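Local coordinates for protein dTDP-4-dehydrorhamnose reductase (Yersinia enterocolitica, PDB 5U9C) that probably reduces dTDP-4-dehydro-beta-L-rhamnose with NADPH to give dTDP-L-rhamnose, as a member of the dTDP-4-dehydrorhamnose reductase family, at residues R6-I10 against Y51-P57; M16-Y20 against M157-G161; F63-T67 against R78-N83; T87-Q92 against S140-C145; Y103-V109 against S133-E138. One frame throughout, in Å; residues are numbered along the deposited sequence. Where two conformers were deposited one is given.

Contact 1. Residues R6-I10 against Y51-P57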
# COMPACT_ATOMS: atom_id res chain seq x y z
N ARG D 6 38.81 -4.79 -33.87
CA ARG D 6 38.01 -4.20 -32.78
C ARG D 6 38.02 -5.21 -31.61
O ARG D 6 37.89 -6.43 -31.84
CB ARG D 6 36.56 -4.02 -33.20
CG ARG D 6 36.27 -3.20 -34.45
CD ARG D 6 34.78 -3.37 -34.77
NE ARG D 6 34.36 -2.89 -36.08
CZ ARG D 6 34.03 -1.63 -36.37
NH1 ARG D 6 33.64 -1.31 -37.61
NH2 ARG D 6 34.11 -0.67 -35.45
N LYS D 7 38.15 -4.72 -30.38
CA LYS D 7 38.26 -5.60 -29.23
C LYS D 7 36.97 -5.61 -28.37
O LYS D 7 36.40 -4.54 -28.07
CB LYS D 7 39.49 -5.20 -28.38
CG LYS D 7 39.69 -6.08 -27.15
CD LYS D 7 40.77 -5.60 -26.18
CE LYS D 7 42.19 -5.85 -26.65
NZ LYS D 7 43.18 -5.55 -25.56
N ILE D 8 36.53 -6.82 -28.04
CA ILE D 8 35.39 -7.09 -27.16
C ILE D 8 35.92 -7.72 -25.87
O ILE D 8 36.65 -8.72 -25.90
CB ILE D 8 34.41 -8.10 -27.78
CG1 ILE D 8 33.71 -7.49 -28.98
CG2 ILE D 8 33.36 -8.52 -26.75
CD1 ILE D 8 32.90 -8.47 -29.81
N LEU D 9 35.55 -7.15 -24.74
CA LEU D 9 35.91 -7.68 -23.43
C LEU D 9 34.62 -8.20 -22.77
O LEU D 9 33.64 -7.45 -22.63
CB LEU D 9 36.61 -6.60 -22.62
CG LEU D 9 37.17 -7.02 -21.26
CD1 LEU D 9 38.32 -6.11 -20.83
CD2 LEU D 9 36.09 -7.06 -20.19
N ILE D 10 34.61 -9.48 -22.40
CA ILE D 10 33.43 -10.15 -21.82
C ILE D 10 33.62 -10.62 -20.39
O ILE D 10 34.60 -11.30 -20.11
CB ILE D 10 33.07 -11.43 -22.62
CG1 ILE D 10 32.98 -11.11 -24.11
CG2 ILE D 10 31.75 -12.07 -22.11
CD1 ILE D 10 32.61 -12.28 -24.98
N TYR D 51 42.52 -2.67 -14.86
CA TYR D 51 42.54 -3.79 -15.82
C TYR D 51 41.79 -3.46 -17.11
O TYR D 51 42.37 -3.54 -18.19
CB TYR D 51 41.99 -5.10 -15.20
CG TYR D 51 41.79 -6.18 -16.23
CD1 TYR D 51 42.87 -6.79 -16.87
CD2 TYR D 51 40.51 -6.56 -16.60
CE1 TYR D 51 42.67 -7.76 -17.86
CE2 TYR D 51 40.29 -7.51 -17.57
CZ TYR D 51 41.37 -8.11 -18.19
OH TYR D 51 41.10 -9.06 -19.15
N ILE D 52 40.54 -3.06 -17.00
CA ILE D 52 39.77 -2.76 -18.20
C ILE D 52 40.33 -1.59 -19.03
O ILE D 52 40.42 -1.70 -20.26
CB ILE D 52 38.28 -2.57 -17.89
CG1 ILE D 52 37.73 -3.88 -17.32
CG2 ILE D 52 37.52 -2.13 -19.14
CD1 ILE D 52 36.25 -3.83 -17.00
N THR D 53 40.73 -0.50 -18.38
CA THR D 53 41.22 0.66 -19.12
C THR D 53 42.50 0.34 -19.88
O THR D 53 42.68 0.82 -20.99
CB THR D 53 41.39 1.92 -18.25
OG1 THR D 53 42.21 1.64 -17.11
CG2 THR D 53 40.04 2.40 -17.76
N ALA D 54 43.39 -0.48 -19.29
CA ALA D 54 44.63 -0.89 -19.98
C ALA D 54 44.33 -1.77 -21.20
O ALA D 54 45.10 -1.75 -22.17
CB ALA D 54 45.60 -1.60 -19.03
N GLU D 55 43.22 -2.54 -21.17
CA GLU D 55 42.84 -3.38 -22.33
C GLU D 55 42.26 -2.56 -23.48
O GLU D 55 42.27 -3.00 -24.63
CB GLU D 55 41.79 -4.44 -21.93
CG GLU D 55 42.32 -5.52 -21.00
CD GLU D 55 43.39 -6.36 -21.64
OE1 GLU D 55 43.18 -6.80 -22.79
OE2 GLU D 55 44.44 -6.58 -21.01
N LYS D 56 41.73 -1.37 -23.17
CA LYS D 56 41.15 -0.48 -24.18
C LYS D 56 40.18 -1.17 -25.12
O LYS D 56 40.33 -1.12 -26.33
CB LYS D 56 42.25 0.23 -24.98
CG LYS D 56 43.07 1.17 -24.11
CD LYS D 56 44.20 1.82 -24.89
CE LYS D 56 44.95 2.79 -23.98
NZ LYS D 56 46.11 3.38 -24.66
N PRO D 57 39.16 -1.84 -24.56
CA PRO D 57 38.22 -2.49 -25.45
C PRO D 57 37.33 -1.48 -26.17
O PRO D 57 37.14 -0.38 -25.67
CB PRO D 57 37.37 -3.32 -24.50
CG PRO D 57 37.37 -2.54 -23.22
CD PRO D 57 38.73 -1.89 -23.15
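Lys7 reaches over to the C-terminal end of helix 48-55 and grips Glu55 twice. Its CG stands anti to the backbone N (chi1 -179°), and a bend at chi3 turns NZ onto the last helical residue. Lys7 NZ donates to the backbone O of Glu55 at 2.9 Å, in the carbonyl plane and on a lone pair. Lys7 NZ also forms a salt bridge with Glu55 OE1 at 3.0 Å. That oxygen is met from above the carboxylate plane, 44° out of it. The two side chains cross at about a right angle. A positive group at this helix end probably suits the helix dipole.

Leu9 supplies the apolar half. Leu9 CB packs on Pro57 CB at 3.9 Å. Leu9 CD1 touches three helix side chains, those of Tyr51, Ile52 and Glu55. Leu9 CD1 lies 4.0 Å from Glu55 CB. Leu9 CD1 is 4.1 Å from Tyr51 CE2 and approaches that ring obliquely. Ile52 CG1 is 4.2 Å from the same Leu9 CD1. On the helix itself, Glu55 CG lies over one face of the Tyr51 ring, toward its rim. Ile52 also packs on Ile90 and Ala93 of helix 76-97.

The strand and helix segments run nearly antiparallel, at 164°. This is the layering of a Rossmann-type fold. Helix 48-55 lies in the crossover from strand 31-34 to strand 59-62, the two sheet neighbours of strand 7-11.

Contact 2. Residues M16-Y20 against M157-G161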
# COMPACT_ATOMS: atom_id res chain seq x y z
N MSE D 16 25.79 -19.21 -18.71
CA MSE D 16 24.81 -19.73 -19.69
C MSE D 16 24.80 -18.89 -20.95
O MSE D 16 25.08 -19.38 -22.05
CB MSE D 16 23.43 -19.77 -19.02
CG MSE D 16 22.23 -20.06 -19.92
SE MSE D 16 20.61 -20.21 -18.77
CE MSE D 16 21.05 -19.20 -17.11
N LEU D 17 24.47 -17.61 -20.79
CA LEU D 17 24.42 -16.68 -21.91
C LEU D 17 25.81 -16.43 -22.50
O LEU D 17 25.97 -16.44 -23.72
CB LEU D 17 23.81 -15.34 -21.48
CG LEU D 17 23.73 -14.29 -22.59
CD1 LEU D 17 22.86 -14.78 -23.75
CD2 LEU D 17 23.22 -12.98 -22.04
N GLY D 18 26.79 -16.21 -21.64
CA GLY D 18 28.15 -15.90 -22.07
C GLY D 18 28.80 -16.92 -22.99
O GLY D 18 29.55 -16.56 -23.91
N ALA D 19 28.54 -18.21 -22.73
CA ALA D 19 29.11 -19.29 -23.53
C ALA D 19 28.57 -19.24 -24.97
O ALA D 19 29.33 -19.42 -25.92
CB ALA D 19 28.86 -20.66 -22.88
N TYR D 20 27.26 -18.99 -25.11
CA TYR D 20 26.69 -18.87 -26.45
C TYR D 20 27.33 -17.68 -27.18
O TYR D 20 27.73 -17.80 -28.32
CB TYR D 20 25.16 -18.70 -26.41
CG TYR D 20 24.30 -19.92 -26.03
CD1 TYR D 20 24.00 -20.93 -26.95
CD2 TYR D 20 23.68 -19.98 -24.79
CE1 TYR D 20 23.18 -22.01 -26.60
CE2 TYR D 20 22.86 -21.04 -24.43
CZ TYR D 20 22.60 -22.05 -25.33
OH TYR D 20 21.77 -23.08 -24.93
N MSE D 157 15.77 -17.12 -17.53
CA MSE D 157 16.66 -17.58 -18.59
C MSE D 157 16.63 -19.09 -18.80
O MSE D 157 16.69 -19.85 -17.85
CB MSE D 157 18.07 -17.09 -18.25
CG MSE D 157 19.08 -17.20 -19.40
SE MSE D 157 18.90 -15.65 -20.61
CE MSE D 157 19.93 -14.41 -19.47
N ILE D 158 16.45 -19.52 -20.04
CA ILE D 158 16.54 -20.95 -20.37
C ILE D 158 17.69 -21.14 -21.37
O ILE D 158 17.82 -20.39 -22.36
CB ILE D 158 15.21 -21.54 -20.89
CG1 ILE D 158 14.81 -20.94 -22.23
CG2 ILE D 158 14.10 -21.33 -19.86
CD1 ILE D 158 13.55 -21.53 -22.81
N GLY D 159 18.56 -22.10 -21.08
CA GLY D 159 19.70 -22.38 -21.93
C GLY D 159 20.72 -23.28 -21.25
O GLY D 159 20.66 -23.47 -20.04
N GLY D 160 21.64 -23.83 -22.04
CA GLY D 160 22.69 -24.70 -21.52
C GLY D 160 22.63 -26.09 -22.13
O GLY D 160 23.65 -26.71 -22.34
N GLY D 161 21.42 -26.58 -22.40
CA GLY D 161 21.27 -27.89 -23.01
C GLY D 161 21.49 -29.06 -22.04
O GLY D 161 21.71 -28.86 -20.84
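Met16 and Met157, both present as selenomethionine, lie alongside one another, head to tail, and form the tight part of this contact. Met16 SE lies 3.4 Å from Met157 CG. The same Met16 SE is 3.5 Å from Gly159 O, so it is wedged between a side chain and a backbone carbonyl. Met16 runs straight out from the helix through CG (chi1 170°), which carries SE across to the strand. Met16 CE then turns along Met157, 3.6 Å from Met157 CG.

Tyr20, one helical turn on, makes the polar contact. Gly160 N donates to Tyr20 OH at 3.0 Å, and the bond is almost straight at 173°. The nitrogen lies at the ring edge, near the ring plane. Tyr20 OH is also 3.7 Å from Gly159 CA. Glycine at 159 lets the backbone come this close to both Met16 and Tyr20.

Packing is looser at Leu17, where Leu17 CD2 is 4.4 Å from Met157 CE. Leu17 is buried and finds further partners in Leu104 and Leu199. Met16, Tyr20, Met157 and Gly160 all keep some exposure to solvent.

Helix 16-25 follows a glycine-rich turn consistent with a Rossmann dinucleotide-binding loop. The chemistry is mainly nonpolar, with one directional bond. In that bond the Tyr20 oxygen is the acceptor, and the bond ties the helix to the glycine run after strand 156-158.

Contact 3. Residues F63-T67 against R78-N83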
# COMPACT_ATOMS: atom_id res chain seq x y z
N PHE D 63 28.22 -9.59 -18.33
CA PHE D 63 27.24 -10.61 -17.98
C PHE D 63 27.46 -11.20 -16.59
O PHE D 63 26.56 -11.85 -16.04
CB PHE D 63 27.22 -11.79 -18.99
CG PHE D 63 27.05 -11.40 -20.44
CD1 PHE D 63 26.13 -10.45 -20.84
CD2 PHE D 63 27.75 -12.08 -21.44
CE1 PHE D 63 25.96 -10.12 -22.19
CE2 PHE D 63 27.57 -11.78 -22.79
CZ PHE D 63 26.67 -10.80 -23.16
N ALA D 64 28.64 -11.01 -16.00
CA ALA D 64 28.91 -11.60 -14.67
C ALA D 64 28.08 -10.92 -13.57
O ALA D 64 27.89 -9.70 -13.58
CB ALA D 64 30.40 -11.53 -14.33
N ALA D 65 27.58 -11.72 -12.64
CA ALA D 65 26.76 -11.21 -11.54
C ALA D 65 26.51 -12.30 -10.53
O ALA D 65 26.67 -13.46 -10.85
CB ALA D 65 25.42 -10.74 -12.08
N GLU D 66 26.14 -11.91 -9.31
CA GLU D 66 25.72 -12.90 -8.32
C GLU D 66 24.23 -13.03 -8.60
O GLU D 66 23.47 -12.10 -8.36
CB GLU D 66 25.96 -12.43 -6.89
CG GLU D 66 25.35 -13.37 -5.86
CD GLU D 66 25.84 -14.81 -6.02
OE1 GLU D 66 25.04 -15.67 -6.43
OE2 GLU D 66 27.05 -15.03 -5.83
N THR D 67 23.82 -14.20 -9.09
CA THR D 67 22.44 -14.43 -9.50
C THR D 67 21.64 -15.37 -8.59
O THR D 67 20.49 -15.66 -8.88
CB THR D 67 22.42 -14.98 -10.94
OG1 THR D 67 23.16 -16.20 -10.97
CG2 THR D 67 23.06 -13.98 -11.91
N ARG D 78 27.17 -9.22 -0.35
CA ARG D 78 27.67 -9.90 -1.54
C ARG D 78 26.95 -9.40 -2.78
O ARG D 78 27.59 -9.14 -3.81
CB ARG D 78 27.52 -11.40 -1.39
CG ARG D 78 28.07 -12.19 -2.55
CD ARG D 78 27.91 -13.67 -2.26
NE ARG D 78 28.41 -14.50 -3.36
CZ ARG D 78 29.58 -15.11 -3.40
NH1 ARG D 78 30.44 -15.03 -2.38
NH2 ARG D 78 29.88 -15.85 -4.47
N ALA D 79 25.64 -9.25 -2.69
CA ALA D 79 24.84 -8.71 -3.79
C ALA D 79 25.33 -7.31 -4.20
O ALA D 79 25.46 -6.99 -5.40
CB ALA D 79 23.37 -8.63 -3.38
N GLY D 80 25.60 -6.47 -3.20
CA GLY D 80 26.05 -5.12 -3.43
C GLY D 80 27.42 -5.06 -4.09
O GLY D 80 27.61 -4.40 -5.10
N ILE D 81 28.38 -5.77 -3.51
CA ILE D 81 29.72 -5.79 -4.05
C ILE D 81 29.78 -6.33 -5.48
O ILE D 81 30.38 -5.71 -6.36
CB ILE D 81 30.64 -6.63 -3.17
CG1 ILE D 81 30.77 -5.96 -1.79
CG2 ILE D 81 32.02 -6.78 -3.84
CD1 ILE D 81 31.43 -6.81 -0.73
N TYR D 82 29.13 -7.46 -5.70
CA TYR D 82 29.19 -8.14 -7.00
C TYR D 82 28.37 -7.50 -8.10
O TYR D 82 28.82 -7.48 -9.25
CB TYR D 82 28.70 -9.58 -6.87
CG TYR D 82 29.69 -10.58 -6.30
CD1 TYR D 82 30.35 -10.34 -5.11
CD2 TYR D 82 29.87 -11.81 -6.93
CE1 TYR D 82 31.23 -11.29 -4.56
CE2 TYR D 82 30.75 -12.77 -6.40
CZ TYR D 82 31.42 -12.50 -5.22
OH TYR D 82 32.28 -13.45 -4.71
N ASN D 83 27.18 -7.03 -7.77
CA ASN D 83 26.26 -6.49 -8.78
C ASN D 83 26.27 -4.99 -8.88
O ASN D 83 25.98 -4.43 -9.96
CB ASN D 83 24.84 -7.02 -8.53
CG ASN D 83 24.76 -8.54 -8.59
OD1 ASN D 83 25.66 -9.19 -9.14
ND2 ASN D 83 23.71 -9.13 -8.02
O HOH W 1 27.85 -7.54 -11.84
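Glu66 is held at its backbone by Asn83 and at its carboxylate by Arg78. The Asn83 amide meets both polar groups of the Glu66 backbone. Glu66 N donates to Asn83 OD1 at 2.8 Å, with an angle of 158°. Asn83 ND2 donates back to Glu66 O at 3.0 Å, with an angle of 171°. Each bond falls on a lone pair in the carbonyl plane. Arg78 comes side-on: Arg78 NE forms a salt bridge with Glu66 OE2 at 2.9 Å, and Arg78 NH2 reaches the same oxygen at 3.2 Å. The oxygen lies in the guanidinium plane, but the carboxylate plane is turned 48° from it. Glu66 CB rests on Tyr82 CB at 4.0 Å.

Further out, Glu66 OE1 accepts from Asp68 N, so each carboxylate oxygen has a donor. Asn83 ND2 also bonds Ser133 OG, which helps set the amide. Tyr82 OH sits over one face of the Arg78 guanidinium, toward its rim. A water donates to both Ala64 O and Tyr82 O. On the same helix, Ala79 and Ile81 pack on Leu121 and Ile269 of the second subunit.

The paired amide bonds thus fix the backbone of Glu66, while the charge of OE2 is probably balanced by Arg78.

Contact 4. Residues T87-Q92 against S140-C145. With IMD (imidazole), chain H.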
# COMPACT_ATOMS: atom_id res chain seq x y z
N THR D 87 30.01 -3.37 -10.95
CA THR D 87 29.40 -2.81 -12.15
C THR D 87 29.76 -1.33 -12.27
O THR D 87 29.99 -0.85 -13.37
CB THR D 87 27.88 -3.03 -12.13
OG1 THR D 87 27.61 -4.44 -12.13
CG2 THR D 87 27.18 -2.41 -13.34
N GLU D 88 29.83 -0.62 -11.13
CA GLU D 88 30.22 0.78 -11.10
C GLU D 88 31.63 0.97 -11.66
O GLU D 88 31.88 1.89 -12.43
CB GLU D 88 30.13 1.33 -9.68
CG GLU D 88 30.74 2.72 -9.42
CD GLU D 88 30.02 3.87 -10.12
OE1 GLU D 88 28.88 3.68 -10.59
OE2 GLU D 88 30.60 4.98 -10.21
N GLN D 89 32.55 0.10 -11.26
CA GLN D 89 33.92 0.19 -11.79
C GLN D 89 33.97 -0.12 -13.28
O GLN D 89 34.69 0.52 -14.03
CB GLN D 89 34.86 -0.71 -11.00
CG GLN D 89 34.97 -0.25 -9.54
CD GLN D 89 35.53 1.13 -9.43
OE1 GLN D 89 36.62 1.42 -9.92
NE2 GLN D 89 34.80 2.01 -8.76
N ILE D 90 33.20 -1.11 -13.72
CA ILE D 90 33.14 -1.45 -15.14
C ILE D 90 32.60 -0.26 -15.95
O ILE D 90 33.15 0.09 -17.00
CB ILE D 90 32.28 -2.71 -15.38
CG1 ILE D 90 33.01 -3.93 -14.77
CG2 ILE D 90 32.03 -2.92 -16.87
CD1 ILE D 90 32.22 -5.22 -14.76
N ALA D 91 31.53 0.36 -15.46
CA ALA D 91 30.94 1.53 -16.15
C ALA D 91 31.92 2.71 -16.20
O ALA D 91 32.03 3.37 -17.22
CB ALA D 91 29.65 1.94 -15.48
N GLN D 92 32.66 2.95 -15.10
CA GLN D 92 33.63 4.04 -15.08
C GLN D 92 34.75 3.75 -16.10
O GLN D 92 35.17 4.65 -16.81
CB GLN D 92 34.22 4.28 -13.67
CG GLN D 92 33.26 4.93 -12.67
CD GLN D 92 32.74 6.28 -13.14
OE1 GLN D 92 33.43 7.02 -13.85
NE2 GLN D 92 31.54 6.63 -12.70
N SER D 140 24.27 2.93 -12.40
CA SER D 140 25.72 3.16 -12.57
C SER D 140 26.10 3.19 -14.05
O SER D 140 26.90 4.02 -14.48
CB SER D 140 26.53 2.07 -11.89
OG SER D 140 26.45 2.20 -10.50
N VAL D 141 25.50 2.29 -14.81
CA VAL D 141 25.75 2.18 -16.24
C VAL D 141 25.20 3.41 -16.98
O VAL D 141 25.94 4.05 -17.75
CB VAL D 141 25.16 0.87 -16.80
CG1 VAL D 141 25.18 0.85 -18.33
CG2 VAL D 141 25.93 -0.32 -16.24
N ARG D 142 23.95 3.78 -16.71
CA ARG D 142 23.31 4.95 -17.37
C ARG D 142 23.99 6.25 -17.11
O ARG D 142 24.20 7.03 -18.04
CB ARG D 142 21.85 5.14 -16.93
CG ARG D 142 20.92 4.12 -17.50
CD ARG D 142 19.47 4.60 -17.47
NE ARG D 142 18.65 3.47 -17.85
CZ ARG D 142 18.30 2.50 -17.01
NH1 ARG D 142 17.58 1.48 -17.45
NH2 ARG D 142 18.70 2.53 -15.74
N ASN D 143 24.28 6.51 -15.83
CA ASN D 143 24.95 7.72 -15.42
C ASN D 143 26.36 7.87 -16.05
O ASN D 143 26.72 8.96 -16.48
CB ASN D 143 25.01 7.81 -13.90
CG ASN D 143 23.63 7.87 -13.24
OD1 ASN D 143 22.59 7.77 -13.91
ND2 ASN D 143 23.61 7.99 -11.92
N ALA D 144 27.13 6.79 -16.13
CA ALA D 144 28.49 6.84 -16.70
C ALA D 144 28.56 6.83 -18.23
O ALA D 144 29.32 7.61 -18.81
CB ALA D 144 29.32 5.69 -16.15
N CYS D 145 27.80 5.95 -18.87
CA CYS D 145 27.84 5.77 -20.34
C CYS D 145 26.54 6.16 -21.03
O CYS D 145 26.07 5.45 -21.91
CB CYS D 145 28.13 4.31 -20.64
SG CYS D 145 29.63 3.72 -19.87
N1 IMD H . 38.43 4.10 -9.42
C2 IMD H . 37.65 4.81 -10.27
N3 IMD H . 38.40 5.80 -10.82
C4 IMD H . 39.65 5.71 -10.31
C5 IMD H . 39.66 4.65 -9.43
O HOH W 2 28.24 5.55 -12.57
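Helices 76-97 and 129-144 pack side by side against the Rossmann sheet, and here Glu88 and Ala91 of the first meet Ser140 and Ala144 of the second. The segment axes run at 21° and approach to 8.7 Å, a close spacing that the small side chains allow. Ala91 CB touches Ser140 O at 3.6 Å and Ala144 CB at 3.8 Å. Toward the sheet, Thr87 CG2 meets Val141 CG2 at 3.8 Å. The Thr87 hydroxyl turns back to Asn83 O.

Glu88 provides the polar link. Its CG is anti to the backbone N (chi1 169°), and a bend at chi2 brings the carboxylate round to Ser140. Ser140 OG donates to Glu88 OE1 at 2.8 Å, on the anti lone pair. A water joins Glu88 OE1 to Ser140 O. The other oxygen, Glu88 OE2, accepts from Gln92 NE2 at 3.1 Å, from above the carboxylate plane. Thr146 of the second subunit packs on Glu88 and Gln92. A bound imidazole, probably from the crystallisation liquor, makes a weak bond to Gln89.

Both carboxylate oxygens are therefore supplied with donors. This would favour a charged Glu88 and restrict its rotation, between close apolar packing and the subunit interface.

Contact 5. Residues Y103-V109 against S133-E138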
# COMPACT_ATOMS: atom_id res chain seq x y z
N TYR D 103 25.01 -4.17 -20.55
CA TYR D 103 24.77 -4.68 -19.20
C TYR D 103 23.54 -5.57 -19.22
O TYR D 103 22.47 -5.14 -19.63
CB TYR D 103 24.57 -3.52 -18.20
CG TYR D 103 24.26 -3.92 -16.76
CD1 TYR D 103 25.10 -4.79 -16.06
CD2 TYR D 103 23.18 -3.37 -16.06
CE1 TYR D 103 24.85 -5.14 -14.74
CE2 TYR D 103 22.93 -3.71 -14.74
CZ TYR D 103 23.77 -4.59 -14.09
OH TYR D 103 23.56 -4.93 -12.78
N LEU D 104 23.72 -6.82 -18.81
CA LEU D 104 22.61 -7.76 -18.72
C LEU D 104 21.93 -7.54 -17.37
O LEU D 104 22.52 -7.78 -16.32
CB LEU D 104 23.12 -9.19 -18.82
CG LEU D 104 22.07 -10.29 -18.63
CD1 LEU D 104 21.03 -10.23 -19.75
CD2 LEU D 104 22.75 -11.65 -18.59
N SER D 105 20.68 -7.09 -17.40
CA SER D 105 19.91 -6.86 -16.16
C SER D 105 18.77 -7.89 -16.06
O SER D 105 18.76 -8.87 -16.81
CB SER D 105 19.41 -5.41 -16.04
OG SER D 105 18.91 -5.15 -14.72
N SER D 106 17.81 -7.64 -15.18
CA SER D 106 16.79 -8.63 -14.86
C SER D 106 15.40 -8.06 -14.64
O SER D 106 15.22 -6.93 -14.20
CB SER D 106 17.21 -9.32 -13.54
OG SER D 106 16.21 -10.16 -12.98
N SER D 107 14.41 -8.89 -14.95
CA SER D 107 13.03 -8.57 -14.69
C SER D 107 12.81 -8.34 -13.17
O SER D 107 11.83 -7.72 -12.79
CB SER D 107 12.13 -9.71 -15.20
OG SER D 107 12.44 -10.95 -14.58
N ASN D 108 13.73 -8.85 -12.33
CA ASN D 108 13.63 -8.67 -10.86
C ASN D 108 13.78 -7.24 -10.38
O ASN D 108 13.68 -7.00 -9.19
CB ASN D 108 14.63 -9.54 -10.09
CG ASN D 108 14.04 -10.84 -9.63
OD1 ASN D 108 14.32 -11.90 -10.19
ND2 ASN D 108 13.20 -10.77 -8.58
N VAL D 109 14.04 -6.29 -11.28
CA VAL D 109 14.03 -4.89 -10.87
C VAL D 109 12.56 -4.48 -10.66
O VAL D 109 12.28 -3.43 -10.07
CB VAL D 109 14.74 -3.94 -11.86
CG1 VAL D 109 16.21 -4.33 -12.02
CG2 VAL D 109 14.02 -3.86 -13.20
N SER D 133 20.11 -4.71 -6.16
CA SER D 133 21.51 -4.67 -6.61
C SER D 133 21.65 -4.53 -8.12
O SER D 133 22.51 -3.81 -8.61
CB SER D 133 22.29 -5.89 -6.09
OG SER D 133 21.91 -7.12 -6.72
N LYS D 134 20.77 -5.21 -8.86
CA LYS D 134 20.76 -5.10 -10.32
C LYS D 134 20.32 -3.71 -10.77
O LYS D 134 20.91 -3.12 -11.72
CB LYS D 134 19.85 -6.16 -10.95
CG LYS D 134 20.30 -7.62 -10.76
CD LYS D 134 21.67 -7.96 -11.36
CE LYS D 134 21.71 -7.77 -12.87
NZ LYS D 134 22.98 -8.23 -13.48
N LEU D 135 19.30 -3.17 -10.10
CA LEU D 135 18.76 -1.85 -10.44
C LEU D 135 19.77 -0.74 -10.20
O LEU D 135 19.90 0.15 -11.01
CB LEU D 135 17.50 -1.55 -9.65
CG LEU D 135 16.87 -0.17 -9.89
CD1 LEU D 135 16.54 0.03 -11.36
CD2 LEU D 135 15.62 -0.01 -9.04
N ILE D 136 20.46 -0.77 -9.07
CA ILE D 136 21.43 0.29 -8.82
C ILE D 136 22.62 0.10 -9.81
O ILE D 136 23.23 1.08 -10.26
CB ILE D 136 21.84 0.38 -7.33
CG1 ILE D 136 22.70 1.64 -7.07
CG2 ILE D 136 22.56 -0.87 -6.88
CD1 ILE D 136 21.96 2.95 -7.19
N GLY D 137 22.90 -1.16 -10.19
CA GLY D 137 23.95 -1.42 -11.18
C GLY D 137 23.53 -0.75 -12.49
O GLY D 137 24.36 -0.11 -13.17
N GLU D 138 22.24 -0.85 -12.84
CA GLU D 138 21.73 -0.17 -14.06
C GLU D 138 21.98 1.34 -13.99
O GLU D 138 22.43 1.93 -14.97
CB GLU D 138 20.23 -0.36 -14.30
CG GLU D 138 19.73 -1.78 -14.59
CD GLU D 138 18.25 -1.80 -14.97
OE1 GLU D 138 17.66 -0.70 -15.16
OE2 GLU D 138 17.68 -2.90 -15.11
O HOH W 3 25.17 -7.15 -11.94
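Tyr103 and Lys134 cross obliquely, with the ring edge turned to the helix. Lys134 O and Glu138 CG lie at that edge, in the ring plane. Tyr103 CE2 is 3.5 Å from Glu138 N, close to the helix backbone where Gly137 has no side chain. Bends at chi2 and chi3 shorten the reach of Lys134 and place its amine beside the strand backbone. Lys134 NZ donates to Leu104 O at 2.9 Å, nearly along the C=O axis at 160°. A water accepts from Lys134 NZ at 2.9 Å and lies as far from Tyr103 OH.

Lys134 stands four residues after Tyr130, which matches the YxxxK pattern of short-chain dehydrogenases. Tyr130 also packs on Ser106, whose OG accepts from Asn108 N in an ST turn that ends the strand.

Glu138 crosses Tyr103 at about a right angle, and its carboxylate plane is 81° from the ring. Ser105 OG donates to Glu138 OE2 at 2.6 Å, on the anti lone pair. Ser105 OG is anti to the backbone N (chi1 -168°), which directs it to this oxygen. Glu138 OE1 forms salt bridges with Arg142 and Arg153. Val109 opposes Glu138, and Val109 CG1 packs on Leu135 CB at 3.9 Å.

From the N terminus, contact 1 closes the first loop, from strand 7-11 to the end of helix 48-55. Contact 2 opens inside that loop and closes far beyond it, so the two cross. The long span of contact 2 encloses contacts 3, 4 and 5. Contact 3 closes first, tying the chain after strand 59-62 to helix 76-97. Contact 4 follows in series and joins that helix to helix 129-144. Contact 5 lies within its span and binds strand 100-106 to helix 129-144. Phe63 packs on Ile10 and on Leu17, linking contacts 1, 2 and 3. Leu104 of contact 5 touches Leu17 and Met157 of contact 2.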